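Long-range contacts in probable ribosomal RNA small subunit methyltransferase (Thermus thermophilus, PDB 3DMH), which transfers a methyl group from S-adenosylmethionine to the N2 amino group of a guanosine in 16S ribosomal RNA: residues 104-109 against 134-139; 300-305 against 328-333; 21-26 against 54-59; 121-126 against 180-185. All coordinates share one frame; numbering follows the deposited sequence.

Contact 1: residues 104-109 against 134-139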
loop_
_atom_site.group_PDB
_atom_site.type_symbol
_atom_site.label_atom_id
_atom_site.label_comp_id
_atom_site.label_asym_id
_atom_site.label_seq_id
_atom_site.Cartn_x
_atom_site.Cartn_y
_atom_site.Cartn_z
ATOM N N LEU A 104 22.457 7.510 10.080
ATOM C CA LEU A 104 21.203 7.681 10.794
ATOM C C LEU A 104 20.067 7.080 10.004
ATOM O O LEU A 104 20.002 7.282 8.793
ATOM C CB LEU A 104 20.936 9.183 10.990
ATOM C CG LEU A 104 19.740 9.587 11.852
ATOM C CD1 LEU A 104 19.913 9.177 13.300
ATOM C CD2 LEU A 104 19.519 11.105 11.773
ATOM N N VAL A 105 19.187 6.352 10.687
ATOM C CA VAL A 105 17.963 5.840 10.047
ATOM C C VAL A 105 16.755 6.366 10.811
ATOM O O VAL A 105 16.776 6.466 12.039
ATOM C CB VAL A 105 17.969 4.282 9.974
ATOM C CG1 VAL A 105 16.624 3.734 9.473
ATOM C CG2 VAL A 105 19.079 3.810 9.074
ATOM N N VAL A 106 15.703 6.706 10.063
ATOM C CA VAL A 106 14.428 7.105 10.647
ATOM C C VAL A 106 13.379 6.068 10.256
ATOM O O VAL A 106 13.220 5.758 9.074
ATOM C CB VAL A 106 14.010 8.510 10.172
ATOM C CG1 VAL A 106 12.626 8.854 10.728
ATOM C CG2 VAL A 106 15.056 9.558 10.659
ATOM N N LEU A 107 12.681 5.506 11.246
ATOM C CA LEU A 107 11.645 4.508 10.952
ATOM C C LEU A 107 10.422 4.733 11.831
ATOM O O LEU A 107 10.432 4.437 13.046
ATOM C CB LEU A 107 12.187 3.077 11.131
ATOM C CG LEU A 107 11.192 1.923 11.007
ATOM C CD1 LEU A 107 10.615 1.880 9.591
ATOM C CD2 LEU A 107 11.900 0.639 11.311
ATOM N N ALA A 108 9.386 5.321 11.227
ATOM C CA ALA A 108 8.044 5.240 11.788
ATOM C C ALA A 108 7.581 3.790 11.588
ATOM O O ALA A 108 7.524 3.299 10.456
ATOM C CB ALA A 108 7.104 6.222 11.071
ATOM N N LEU A 109 7.301 3.093 12.680
ATOM C CA LEU A 109 6.918 1.683 12.595
ATOM C C LEU A 109 5.692 1.469 11.717
ATOM O O LEU A 109 4.630 2.038 11.992
ATOM C CB LEU A 109 6.623 1.140 13.985
ATOM C CG LEU A 109 7.907 0.913 14.770
ATOM C CD1 LEU A 109 7.614 0.909 16.287
ATOM C CD2 LEU A 109 8.543 -0.382 14.343
ATOM N N ARG A 134 22.912 5.480 14.240
ATOM C CA ARG A 134 21.764 5.570 15.150
ATOM C C ARG A 134 20.419 5.425 14.431
ATOM O O ARG A 134 20.302 5.721 13.246
ATOM C CB ARG A 134 21.789 6.893 15.915
ATOM C CG ARG A 134 22.979 6.980 16.875
ATOM C CD ARG A 134 23.031 8.326 17.552
ATOM N NE ARG A 134 24.173 8.396 18.452
ATOM C CZ ARG A 134 24.445 9.434 19.236
ATOM N NH1 ARG A 134 23.661 10.505 19.226
ATOM N NH2 ARG A 134 25.509 9.402 20.026
ATOM N N LEU A 135 19.418 4.966 15.174
ATOM C CA LEU A 135 18.080 4.739 14.630
ATOM C C LEU A 135 17.055 5.477 15.477
ATOM O O LEU A 135 16.983 5.281 16.695
ATOM C CB LEU A 135 17.751 3.240 14.616
ATOM C CG LEU A 135 16.295 2.833 14.364
ATOM C CD1 LEU A 135 15.806 3.231 12.960
ATOM C CD2 LEU A 135 16.090 1.323 14.571
ATOM N N TYR A 136 16.263 6.328 14.830
ATOM C CA TYR A 136 15.072 6.893 15.460
ATOM C C TYR A 136 13.924 5.976 15.116
ATOM O O TYR A 136 13.656 5.742 13.936
ATOM C CB TYR A 136 14.742 8.282 14.897
ATOM C CG TYR A 136 15.520 9.399 15.521
ATOM C CD1 TYR A 136 15.194 9.890 16.791
ATOM C CD2 TYR A 136 16.583 9.980 14.847
ATOM C CE1 TYR A 136 15.918 10.930 17.370
ATOM C CE2 TYR A 136 17.321 11.017 15.412
ATOM C CZ TYR A 136 16.989 11.489 16.667
ATOM O OH TYR A 136 17.723 12.527 17.206
ATOM N N LEU A 137 13.291 5.429 16.149
ATOM C CA LEU A 137 12.204 4.473 15.978
ATOM C C LEU A 137 10.949 5.056 16.604
ATOM O O LEU A 137 10.926 5.349 17.795
ATOM C CB LEU A 137 12.568 3.139 16.656
ATOM C CG LEU A 137 11.601 1.988 16.396
ATOM C CD1 LEU A 137 11.737 1.468 14.971
ATOM C CD2 LEU A 137 11.852 0.892 17.430
ATOM N N ALA A 138 9.889 5.232 15.815
ATOM C CA ALA A 138 8.687 5.843 16.371
ATOM C C ALA A 138 7.476 4.943 16.207
ATOM O O ALA A 138 7.370 4.178 15.250
ATOM C CB ALA A 138 8.407 7.203 15.710
ATOM N N GLY A 139 6.544 5.026 17.148
ATOM C CA GLY A 139 5.330 4.232 17.004
ATOM C C GLY A 139 4.323 4.484 18.103
ATOM O O GLY A 139 4.310 5.558 18.714
#
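Leu-107 and Leu-137 both hold CG anti to the backbone N (chi1 174° and -172°), so the two side chains lie alongside with their ends turned the same way, Leu-107 CD2 3.8 Å from Leu-137 CD1. Leu-109 differs, with CG anti to its carbonyl carbon (chi1 -75°), and leans across the neighbouring strand until its CD2 is 3.7 Å from that same Leu-137 CD1, so one methyl serves two leucines. One step back, Leu-135 CD1 tucks against Val-105 CG1 at 3.6 Å. On the other face, Leu-104 CD1 comes obliquely to the CD2 and CE2 side of the Tyr-136 ring, 3.8 Å from CD2; the phenol OH is held by Glu-43 N. Between the two faces runs a regular parallel ladder. Val-105 and Leu-107 each use both N and O: Val-105 N bonds Arg-134 O and Val-105 O receives Tyr-136 N at 2.8 Å, then Leu-107 N bonds Tyr-136 O and Leu-107 O takes Ala-138 N. Leu-109 N closes the run on Ala-138 O, also 2.8 Å. These are the fourth and fifth strands of a sheet with the order of a class I methyltransferase. Helices 115-128 and 145-156 pack on the face of Leu-107 and Leu-137, helix 33-41 covers Val-106, Ala-108 and Ala-138, and strands 48-51 and 168-174 continue the sheet.

Contact 2: residues 300-305 against 328-333; sequences DIIVTN and ARLRPG. With SAM (S-adenosylmethionine), chain D; GMP (guanosine), chain E.
The guanidinium of Arg-331 receives Asp-300 at its edge, OD1 lying in the guanidinium plane and 3.1 Å from NH2 in a fairly straight bond (161°). A bend of the arginine chain at chi3 (-76°) brings NE and NH2 round to the carboxylate, whose plane is turned 50° against the guanidinium, so NH2 approaches OD1 from above the carboxylate plane; weak bonds from NE to OD1 and from NH2 to OD2 complete the salt bridge. It ties the start of strand 299-304 to the connection that follows helix 317-329, within a beta-alpha-beta crossover of the Rossmann-like methyltransferase fold. Gln-236 binds both partners, its backbone N to Asp-300 OD2 and its OE1 to Arg-331 NH2. With an alanine at Asp-300, the Arg-331 guanidinium would probably lose its carboxylate and turn somewhat more easily, and Gln-236 N its side-chain acceptor. Deeper in, Ile-302 and Leu-330 run antiparallel alongside one another, Ile-302 CG1 3.8 Å from Leu-330 CD2, while Ile-302 CD1 rests 3.7 Å from Arg-329 CB. The strand delivers Asn-305, first residue of the NPPF motif, to the active site: its OD1 accepts guanosine N2 at 2.9 Å, and its backbone O lies 3.2 Å from the methyl carbon CE of S-adenosylmethionine.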
loop_
_atom_site.group_PDB
_atom_site.type_symbol
_atom_site.label_atom_id
_atom_site.label_comp_id
_atom_site.label_asym_id
_atom_site.label_seq_id
_atom_site.Cartn_x
_atom_site.Cartn_y
_atom_site.Cartn_z
ATOM N N ASP A 300 -13.530 -3.041 -20.666
ATOM C CA ASP A 300 -14.811 -3.733 -20.776
ATOM C C ASP A 300 -15.350 -4.154 -19.401
ATOM O O ASP A 300 -16.567 -4.172 -19.179
ATOM C CB ASP A 300 -14.654 -4.983 -21.650
ATOM C CG ASP A 300 -14.046 -4.677 -23.013
ATOM O OD1 ASP A 300 -14.587 -3.794 -23.717
ATOM O OD2 ASP A 300 -13.026 -5.315 -23.376
ATOM N N ILE A 301 -14.445 -4.513 -18.492
ATOM C CA ILE A 301 -14.830 -4.999 -17.167
ATOM C C ILE A 301 -13.880 -4.386 -16.155
ATOM O O ILE A 301 -12.670 -4.400 -16.362
ATOM C CB ILE A 301 -14.720 -6.542 -17.075
ATOM C CG1 ILE A 301 -15.690 -7.208 -18.052
ATOM C CG2 ILE A 301 -15.013 -7.039 -15.661
ATOM C CD1 ILE A 301 -15.399 -8.681 -18.275
ATOM N N ILE A 302 -14.425 -3.860 -15.063
ATOM C CA ILE A 302 -13.590 -3.352 -13.971
ATOM C C ILE A 302 -14.027 -4.010 -12.676
ATOM O O ILE A 302 -15.232 -4.116 -12.401
ATOM C CB ILE A 302 -13.660 -1.818 -13.875
ATOM C CG1 ILE A 302 -13.087 -1.224 -15.167
ATOM C CG2 ILE A 302 -12.877 -1.318 -12.631
ATOM C CD1 ILE A 302 -12.990 0.286 -15.198
ATOM N N VAL A 303 -13.060 -4.532 -11.928
ATOM C CA VAL A 303 -13.375 -5.250 -10.689
ATOM C C VAL A 303 -12.613 -4.608 -9.554
ATOM O O VAL A 303 -11.506 -4.088 -9.756
ATOM C CB VAL A 303 -13.010 -6.769 -10.756
ATOM C CG1 VAL A 303 -13.803 -7.461 -11.850
ATOM C CG2 VAL A 303 -11.494 -6.961 -10.971
ATOM N N THR A 304 -13.185 -4.660 -8.354
ATOM C CA THR A 304 -12.443 -4.171 -7.203
ATOM C C THR A 304 -12.959 -4.739 -5.896
ATOM O O THR A 304 -14.163 -4.886 -5.711
ATOM C CB THR A 304 -12.422 -2.614 -7.140
ATOM O OG1 THR A 304 -11.531 -2.194 -6.096
ATOM C CG2 THR A 304 -13.838 -2.025 -6.895
ATOM N N ASN A 305 -11.999 -5.080 -5.035
ATOM C CA ASN A 305 -12.222 -5.311 -3.609
ATOM C C ASN A 305 -11.476 -4.142 -2.934
ATOM O O ASN A 305 -10.266 -4.250 -2.690
ATOM C CB ASN A 305 -11.607 -6.663 -3.243
ATOM C CG ASN A 305 -11.752 -7.004 -1.773
ATOM O OD1 ASN A 305 -12.312 -6.235 -1.000
ATOM N ND2 ASN A 305 -11.233 -8.178 -1.378
ATOM N N ALA A 328 -15.517 6.244 -15.080
ATOM C CA ALA A 328 -14.833 7.020 -16.103
ATOM C C ALA A 328 -14.033 6.170 -17.090
ATOM O O ALA A 328 -13.844 6.569 -18.244
ATOM C CB ALA A 328 -13.930 8.081 -15.450
ATOM N N ARG A 329 -13.589 4.996 -16.650
ATOM C CA ARG A 329 -12.687 4.165 -17.441
ATOM C C ARG A 329 -13.418 3.084 -18.220
ATOM O O ARG A 329 -12.800 2.408 -19.039
ATOM C CB ARG A 329 -11.634 3.504 -16.547
ATOM C CG ARG A 329 -10.593 4.442 -15.903
ATOM C CD ARG A 329 -9.498 4.717 -16.895
ATOM N NE ARG A 329 -8.488 5.655 -16.401
ATOM C CZ ARG A 329 -7.578 6.235 -17.179
ATOM N NH1 ARG A 329 -7.537 5.987 -18.495
ATOM N NH2 ARG A 329 -6.697 7.078 -16.650
ATOM N N LEU A 330 -14.712 2.894 -17.948
ATOM C CA LEU A 330 -15.503 1.886 -18.676
ATOM C C LEU A 330 -16.012 2.398 -20.013
ATOM O O LEU A 330 -16.516 3.526 -20.104
ATOM C CB LEU A 330 -16.698 1.396 -17.850
ATOM C CG LEU A 330 -16.388 0.311 -16.815
ATOM C CD1 LEU A 330 -17.547 0.118 -15.816
ATOM C CD2 LEU A 330 -16.024 -1.006 -17.494
ATOM N N ARG A 331 -15.883 1.561 -21.041
ATOM C CA ARG A 331 -16.511 1.826 -22.333
ATOM C C ARG A 331 -18.017 1.636 -22.212
ATOM O O ARG A 331 -18.482 0.900 -21.343
ATOM C CB ARG A 331 -15.942 0.905 -23.419
ATOM C CG ARG A 331 -14.616 1.391 -23.965
ATOM C CD ARG A 331 -14.152 0.578 -25.163
ATOM N NE ARG A 331 -13.628 -0.707 -24.730
ATOM C CZ ARG A 331 -12.338 -1.015 -24.634
ATOM N NH1 ARG A 331 -11.390 -0.148 -24.972
ATOM N NH2 ARG A 331 -11.997 -2.218 -24.201
ATOM N N PRO A 332 -18.802 2.303 -23.078
ATOM C CA PRO A 332 -20.239 2.015 -23.057
ATOM C C PRO A 332 -20.516 0.515 -23.149
ATOM O O PRO A 332 -19.874 -0.188 -23.939
ATOM C CB PRO A 332 -20.755 2.712 -24.317
ATOM C CG PRO A 332 -19.790 3.810 -24.568
ATOM C CD PRO A 332 -18.451 3.322 -24.088
ATOM N N GLY A 333 -21.455 0.032 -22.338
ATOM C CA GLY A 333 -21.738 -1.400 -22.254
ATOM C C GLY A 333 -20.825 -2.126 -21.274
ATOM O O GLY A 333 -21.059 -3.295 -20.948
HETATM N N SAM D . -7.555 -7.245 -5.116
HETATM C CA SAM D . -6.819 -7.881 -3.969
HETATM C C SAM D . -7.667 -8.999 -3.401
HETATM O O SAM D . -8.847 -9.033 -3.778
HETATM O OXT SAM D . -7.175 -9.790 -2.579
HETATM C CB SAM D . -6.539 -6.868 -2.857
HETATM C CG SAM D . -7.770 -6.202 -2.237
HETATM S SD SAM D . -7.310 -5.116 -0.848
HETATM C CE SAM D . -8.871 -5.031 0.077
HETATM C "C5'" SAM D . -7.250 -3.437 -1.538
HETATM C "C4'" SAM D . -5.973 -3.179 -2.321
HETATM O "O4'" SAM D . -6.040 -1.804 -2.694
HETATM C "C3'" SAM D . -4.673 -3.395 -1.535
HETATM O "O3'" SAM D . -3.796 -4.292 -2.204
HETATM C "C2'" SAM D . -4.097 -1.980 -1.415
HETATM O "O2'" SAM D . -2.687 -1.904 -1.336
HETATM C "C1'" SAM D . -4.698 -1.359 -2.674
HETATM N N9 SAM D . -4.645 0.090 -2.636
HETATM C C8 SAM D . -4.722 0.942 -1.538
HETATM N N7 SAM D . -4.659 2.226 -1.968
HETATM C C5 SAM D . -4.522 2.195 -3.340
HETATM C C6 SAM D . -4.366 3.187 -4.316
HETATM N N6 SAM D . -4.306 4.484 -3.987
HETATM N N1 SAM D . -4.258 2.786 -5.627
HETATM C C2 SAM D . -4.285 1.457 -5.985
HETATM N N3 SAM D . -4.380 0.449 -5.032
HETATM C C4 SAM D . -4.510 0.844 -3.746
HETATM C "C4'" GMP E . -14.000 -10.006 8.018
HETATM O "O4'" GMP E . -14.198 -9.126 6.904
HETATM C "C3'" GMP E . -12.828 -9.442 8.804
HETATM O "O3'" GMP E . -11.653 -10.156 8.399
HETATM C "C2'" GMP E . -12.733 -8.001 8.336
HETATM O "O2'" GMP E . -11.395 -7.510 8.411
HETATM C "C1'" GMP E . -13.196 -8.105 6.892
HETATM N N9 GMP E . -13.816 -6.890 6.323
HETATM C C8 GMP E . -14.532 -5.942 6.952
HETATM N N7 GMP E . -14.959 -4.989 6.084
HETATM C C5 GMP E . -14.525 -5.341 4.853
HETATM C C6 GMP E . -14.611 -4.791 3.474
HETATM O O6 GMP E . -15.230 -3.731 3.243
HETATM N N1 GMP E . -13.999 -5.475 2.490
HETATM C C2 GMP E . -13.320 -6.629 2.704
HETATM N N2 GMP E . -12.717 -7.283 1.681
HETATM N N3 GMP E . -13.202 -7.190 3.940
HETATM C C4 GMP E . -13.776 -6.599 5.018
#

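Contact 3: residues 21-26 against 54-59; sequences LFIKPG and PGVGWG
Leu-21 points toward the 54-59 loop. With CG anti to the backbone N (chi1 -167°), both of its methyls lie against Val-56 O, CD1 the closer at 3.4 Å; CD2 also touches Val-56 CG2 at 4.0 Å and, just after the turn, Trp-58 CB at 4.0 Å. Phe-22 contributes its backbone, the carbonyl O lying over CB and CG1 of Val-56. No direct hydrogen bond joins the segments; instead a water donates to both Phe-22 O (2.8 Å) and Val-56 O (2.7 Å), satisfying the two carbonyls at once. Ile-23 adds CG2, 4.2 Å from Val-56 CG2, so that valine methyl is shared by Leu-21 and Ile-23. At Lys-24 the side chain leaves the contact: NZ bonds Pro-25 O and makes a salt bridge with Asp-288, which binds S-adenosylmethionine, making Lys-24 a second-shell residue of the cofactor site. Val-56 is presented by a type II' turn from Pro-54 to Gly-57, closed by Gly-57 N to Pro-54 O at 2.9 Å, with Gly-55 and Gly-57 both at positive phi. The glycine-rich loop follows the first strand of its sheet, where class I methyltransferases carry their cofactor loop, yet the side chain of Val-56 is about 12 Å from the bound S-adenosylmethionine. Strand 12-16 pairs with strand 19-23 in a two-stranded antiparallel sheet and brings Leu-14 and His-16 against Ile-23 and Leu-21; helix 76-84 touches Phe-22 and Pro-54, and helix 33-41 flanks Trp-58.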
loop_
_atom_site.group_PDB
_atom_site.type_symbol
_atom_site.label_atom_id
_atom_site.label_comp_id
_atom_site.label_asym_id
_atom_site.label_seq_id
_atom_site.Cartn_x
_atom_site.Cartn_y
_atom_site.Cartn_z
ATOM N N LEU A 21 5.233 21.367 2.074
ATOM C CA LEU A 21 5.243 19.941 1.863
ATOM C C LEU A 21 3.968 19.565 1.141
ATOM O O LEU A 21 2.883 19.973 1.558
ATOM C CB LEU A 21 5.297 19.242 3.226
ATOM C CG LEU A 21 5.628 17.764 3.218
ATOM C CD1 LEU A 21 7.103 17.523 2.844
ATOM C CD2 LEU A 21 5.316 17.183 4.584
ATOM N N PHE A 22 4.096 18.832 0.035
ATOM C CA PHE A 22 2.907 18.389 -0.694
ATOM C C PHE A 22 2.270 17.176 -0.054
ATOM O O PHE A 22 2.958 16.226 0.340
ATOM C CB PHE A 22 3.249 18.044 -2.145
ATOM C CG PHE A 22 3.517 19.272 -3.007
ATOM C CD1 PHE A 22 2.503 19.802 -3.793
ATOM C CD2 PHE A 22 4.781 19.895 -3.026
ATOM C CE1 PHE A 22 2.724 20.894 -4.611
ATOM C CE2 PHE A 22 4.998 21.023 -3.833
ATOM C CZ PHE A 22 3.960 21.509 -4.630
ATOM N N ILE A 23 0.946 17.207 -0.023
ATOM C CA ILE A 23 0.159 16.060 0.430
ATOM C C ILE A 23 -0.920 15.771 -0.614
ATOM O O ILE A 23 -1.209 16.600 -1.480
ATOM C CB ILE A 23 -0.460 16.300 1.837
ATOM C CG1 ILE A 23 -1.556 17.361 1.772
ATOM C CG2 ILE A 23 0.673 16.629 2.880
ATOM C CD1 ILE A 23 -2.353 17.490 3.064
ATOM N N LYS A 24 -1.554 14.610 -0.516
ATOM C CA LYS A 24 -2.688 14.325 -1.399
ATOM C C LYS A 24 -3.544 13.260 -0.728
ATOM O O LYS A 24 -3.046 12.525 0.147
ATOM C CB LYS A 24 -2.240 13.837 -2.802
ATOM C CG LYS A 24 -1.685 12.409 -2.796
ATOM C CD LYS A 24 -1.386 11.866 -4.202
ATOM C CE LYS A 24 -2.604 11.863 -5.102
ATOM N NZ LYS A 24 -3.682 10.897 -4.662
ATOM N N PRO A 25 -4.815 13.149 -1.160
ATOM C CA PRO A 25 -5.640 12.040 -0.683
ATOM C C PRO A 25 -4.945 10.699 -0.954
ATOM O O PRO A 25 -4.295 10.512 -1.979
ATOM C CB PRO A 25 -6.926 12.185 -1.500
ATOM C CG PRO A 25 -7.013 13.689 -1.799
ATOM C CD PRO A 25 -5.548 14.025 -2.097
ATOM N N GLY A 26 -5.026 9.795 0.020
ATOM C CA GLY A 26 -4.444 8.457 -0.154
ATOM C C GLY A 26 -2.962 8.304 0.159
ATOM O O GLY A 26 -2.395 7.203 0.049
ATOM N N PRO A 54 8.769 6.892 4.811
ATOM C CA PRO A 54 8.593 8.359 4.904
ATOM C C PRO A 54 7.176 8.877 4.767
ATOM O O PRO A 54 6.880 9.928 5.330
ATOM C CB PRO A 54 9.428 8.900 3.743
ATOM C CG PRO A 54 9.456 7.768 2.750
ATOM C CD PRO A 54 9.466 6.487 3.573
ATOM N N GLY A 55 6.315 8.182 4.034
ATOM C CA GLY A 55 5.017 8.800 3.666
ATOM C C GLY A 55 5.297 10.104 2.942
ATOM O O GLY A 55 6.161 10.174 2.081
ATOM N N VAL A 56 4.560 11.157 3.308
ATOM C CA VAL A 56 4.763 12.477 2.677
ATOM C C VAL A 56 6.064 13.168 3.135
ATOM O O VAL A 56 6.433 14.241 2.616
ATOM C CB VAL A 56 3.531 13.422 2.842
ATOM C CG1 VAL A 56 2.286 12.806 2.178
ATOM C CG2 VAL A 56 3.291 13.692 4.298
ATOM N N GLY A 57 6.778 12.557 4.088
ATOM C CA GLY A 57 8.126 13.036 4.457
ATOM C C GLY A 57 8.242 14.009 5.619
ATOM O O GLY A 57 9.291 14.623 5.818
ATOM N N TRP A 58 7.153 14.151 6.373
ATOM C CA TRP A 58 7.150 15.060 7.528
ATOM C C TRP A 58 8.064 14.624 8.665
ATOM O O TRP A 58 8.770 15.436 9.243
ATOM C CB TRP A 58 5.719 15.234 8.017
ATOM C CG TRP A 58 5.526 16.206 9.166
ATOM C CD1 TRP A 58 4.943 15.928 10.365
ATOM C CD2 TRP A 58 5.862 17.610 9.198
ATOM N NE1 TRP A 58 4.904 17.054 11.153
ATOM C CE2 TRP A 58 5.456 18.102 10.467
ATOM C CE3 TRP A 58 6.469 18.491 8.290
ATOM C CZ2 TRP A 58 5.639 19.431 10.855
ATOM C CZ3 TRP A 58 6.655 19.816 8.679
ATOM C CH2 TRP A 58 6.239 20.274 9.955
ATOM N N GLY A 59 8.061 13.328 8.965
ATOM C CA GLY A 59 8.812 12.817 10.119
ATOM C C GLY A 59 10.311 13.086 10.092
ATOM O O GLY A 59 10.903 13.402 11.141
HETATM O O HOH W 1 5.675 15.511 0.304
#

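Contact 4: residues 121-126 against 180-185; sequences SLVAAA and PPLPSL
Val-123 carries nearly all of the contact, pushing from helix 115-128 against the extended, proline-rich chain. Its CG1, anti to the backbone N (chi1 -178°), enters the tight part: it lies 3.7 Å from Pro-181 O and 3.9 Å from Pro-180 O, with Pro-180 CG at 4.1 Å and Leu-182 CD2 at 4.0 Å. The second branch, CG2, reaches toward Pro-183 and meets its CD at 4.1 Å. Leu-182 CD2 also comes near the helix backbone, 4.2 Å from Ala-124 N. Replacing Val-123 by an alanine would probably open a gap beside the carbonyls of Pro-180 and Pro-181 and take away the methyls that Leu-182 CD2 and Pro-183 CD touch. The outer side is much looser: the Pro-181 ring turns away from the helix and, like Ser-184, is exposed. From Pro-180 to Ser-184 the backbone keeps a polyproline II-like shape as it leaves strand 168-174 for strand 187-193. Leu-155 backs Pro-180, and Trp-95 meets Leu-182. No hydrogen bond joins 121-126 to 180-185, so this part of the fit is apolar; the same helix adds a directional bond one residue further on, from Arg-127 NH1 to Pro-180 O.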
loop_
_atom_site.group_PDB
_atom_site.type_symbol
_atom_site.label_atom_id
_atom_site.label_comp_id
_atom_site.label_asym_id
_atom_site.label_seq_id
_atom_site.Cartn_x
_atom_site.Cartn_y
_atom_site.Cartn_z
ATOM N N SER A 121 11.665 -4.527 8.210
ATOM C CA SER A 121 12.046 -3.105 8.289
ATOM C C SER A 121 13.087 -2.834 9.374
ATOM O O SER A 121 14.032 -2.060 9.159
ATOM C CB SER A 121 10.820 -2.215 8.504
ATOM O OG SER A 121 9.970 -2.269 7.356
ATOM N N LEU A 122 12.914 -3.486 10.526
ATOM C CA LEU A 122 13.877 -3.371 11.628
ATOM C C LEU A 122 15.244 -3.907 11.226
ATOM O O LEU A 122 16.265 -3.269 11.484
ATOM C CB LEU A 122 13.365 -4.102 12.874
ATOM C CG LEU A 122 12.187 -3.427 13.594
ATOM C CD1 LEU A 122 11.643 -4.318 14.712
ATOM C CD2 LEU A 122 12.584 -2.050 14.130
ATOM N N VAL A 123 15.264 -5.084 10.597
ATOM C CA VAL A 123 16.538 -5.651 10.136
ATOM C C VAL A 123 17.170 -4.799 9.030
ATOM O O VAL A 123 18.384 -4.584 9.028
ATOM C CB VAL A 123 16.386 -7.110 9.675
ATOM C CG1 VAL A 123 17.736 -7.664 9.258
ATOM C CG2 VAL A 123 15.803 -7.952 10.800
ATOM N N ALA A 124 16.352 -4.298 8.096
ATOM C CA ALA A 124 16.869 -3.403 7.066
ATOM C C ALA A 124 17.546 -2.192 7.711
ATOM O O ALA A 124 18.599 -1.737 7.245
ATOM C CB ALA A 124 15.745 -2.940 6.149
ATOM N N ALA A 125 16.920 -1.651 8.757
ATOM C CA ALA A 125 17.476 -0.486 9.464
ATOM C C ALA A 125 18.834 -0.821 10.070
ATOM O O ALA A 125 19.797 -0.079 9.907
ATOM C CB ALA A 125 16.526 0.009 10.538
ATOM N N ALA A 126 18.895 -1.958 10.759
ATOM C CA ALA A 126 20.141 -2.423 11.387
ATOM C C ALA A 126 21.254 -2.634 10.348
ATOM O O ALA A 126 22.406 -2.244 10.570
ATOM C CB ALA A 126 19.887 -3.685 12.204
ATOM N N PRO A 180 22.079 -9.007 11.653
ATOM C CA PRO A 180 21.863 -10.334 11.073
ATOM C C PRO A 180 21.507 -10.274 9.584
ATOM O O PRO A 180 21.317 -9.172 9.030
ATOM C CB PRO A 180 20.658 -10.856 11.859
ATOM C CG PRO A 180 19.880 -9.624 12.176
ATOM C CD PRO A 180 20.943 -8.602 12.504
ATOM N N PRO A 181 21.424 -11.446 8.929
ATOM C CA PRO A 181 20.886 -11.485 7.576
ATOM C C PRO A 181 19.401 -11.096 7.588
ATOM O O PRO A 181 18.741 -11.156 8.642
ATOM C CB PRO A 181 21.060 -12.955 7.166
ATOM C CG PRO A 181 22.130 -13.487 8.092
ATOM C CD PRO A 181 21.867 -12.786 9.378
ATOM N N LEU A 182 18.893 -10.659 6.439
ATOM C CA LEU A 182 17.458 -10.426 6.310
ATOM C C LEU A 182 16.718 -11.732 6.570
ATOM O O LEU A 182 17.208 -12.802 6.192
ATOM C CB LEU A 182 17.107 -9.920 4.913
ATOM C CG LEU A 182 17.436 -8.464 4.575
ATOM C CD1 LEU A 182 17.247 -8.214 3.086
ATOM C CD2 LEU A 182 16.589 -7.507 5.422
ATOM N N PRO A 183 15.531 -11.650 7.191
ATOM C CA PRO A 183 14.708 -12.853 7.316
ATOM C C PRO A 183 14.192 -13.273 5.939
ATOM O O PRO A 183 14.269 -12.499 4.986
ATOM C CB PRO A 183 13.547 -12.410 8.213
ATOM C CG PRO A 183 13.883 -11.019 8.687
ATOM C CD PRO A 183 14.870 -10.452 7.738
ATOM N N SER A 184 13.729 -14.517 5.830
ATOM C CA SER A 184 13.071 -14.993 4.627
ATOM C C SER A 184 11.815 -14.166 4.436
ATOM O O SER A 184 11.058 -13.958 5.384
ATOM C CB SER A 184 12.705 -16.472 4.783
ATOM O OG SER A 184 12.393 -17.036 3.529
ATOM N N LEU A 185 11.600 -13.687 3.213
ATOM C CA LEU A 185 10.542 -12.705 2.977
ATOM C C LEU A 185 9.358 -13.230 2.185
ATOM O O LEU A 185 8.230 -12.765 2.357
ATOM C CB LEU A 185 11.125 -11.496 2.259
ATOM C CG LEU A 185 12.199 -10.725 3.017
ATOM C CD1 LEU A 185 13.008 -9.887 2.043
ATOM C CD2 LEU A 185 11.581 -9.871 4.117
#

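From the N terminus, contact 3 closes first, bringing the early hairpin strand 19-23 onto the loop after strand 48-51. Contact 1 follows in series, pairing two strands of the N-terminal sheet. Contact 4 crosses it: helix segment 121-126 lies between the paired strands in sequence, and its partner 180-185 comes after both, so the helix packs on the sheet, through Leu-122 and Ala-125, while the linker covers its outer side. Contact 2 opens later, its centre about 42 Å from that of contact 1, across the chain's centre. It ties strand 299-304 to the end of its crossover helix and the residues just after it, in a second sheet of the same strand order, consistent with two related methyltransferase-like domains.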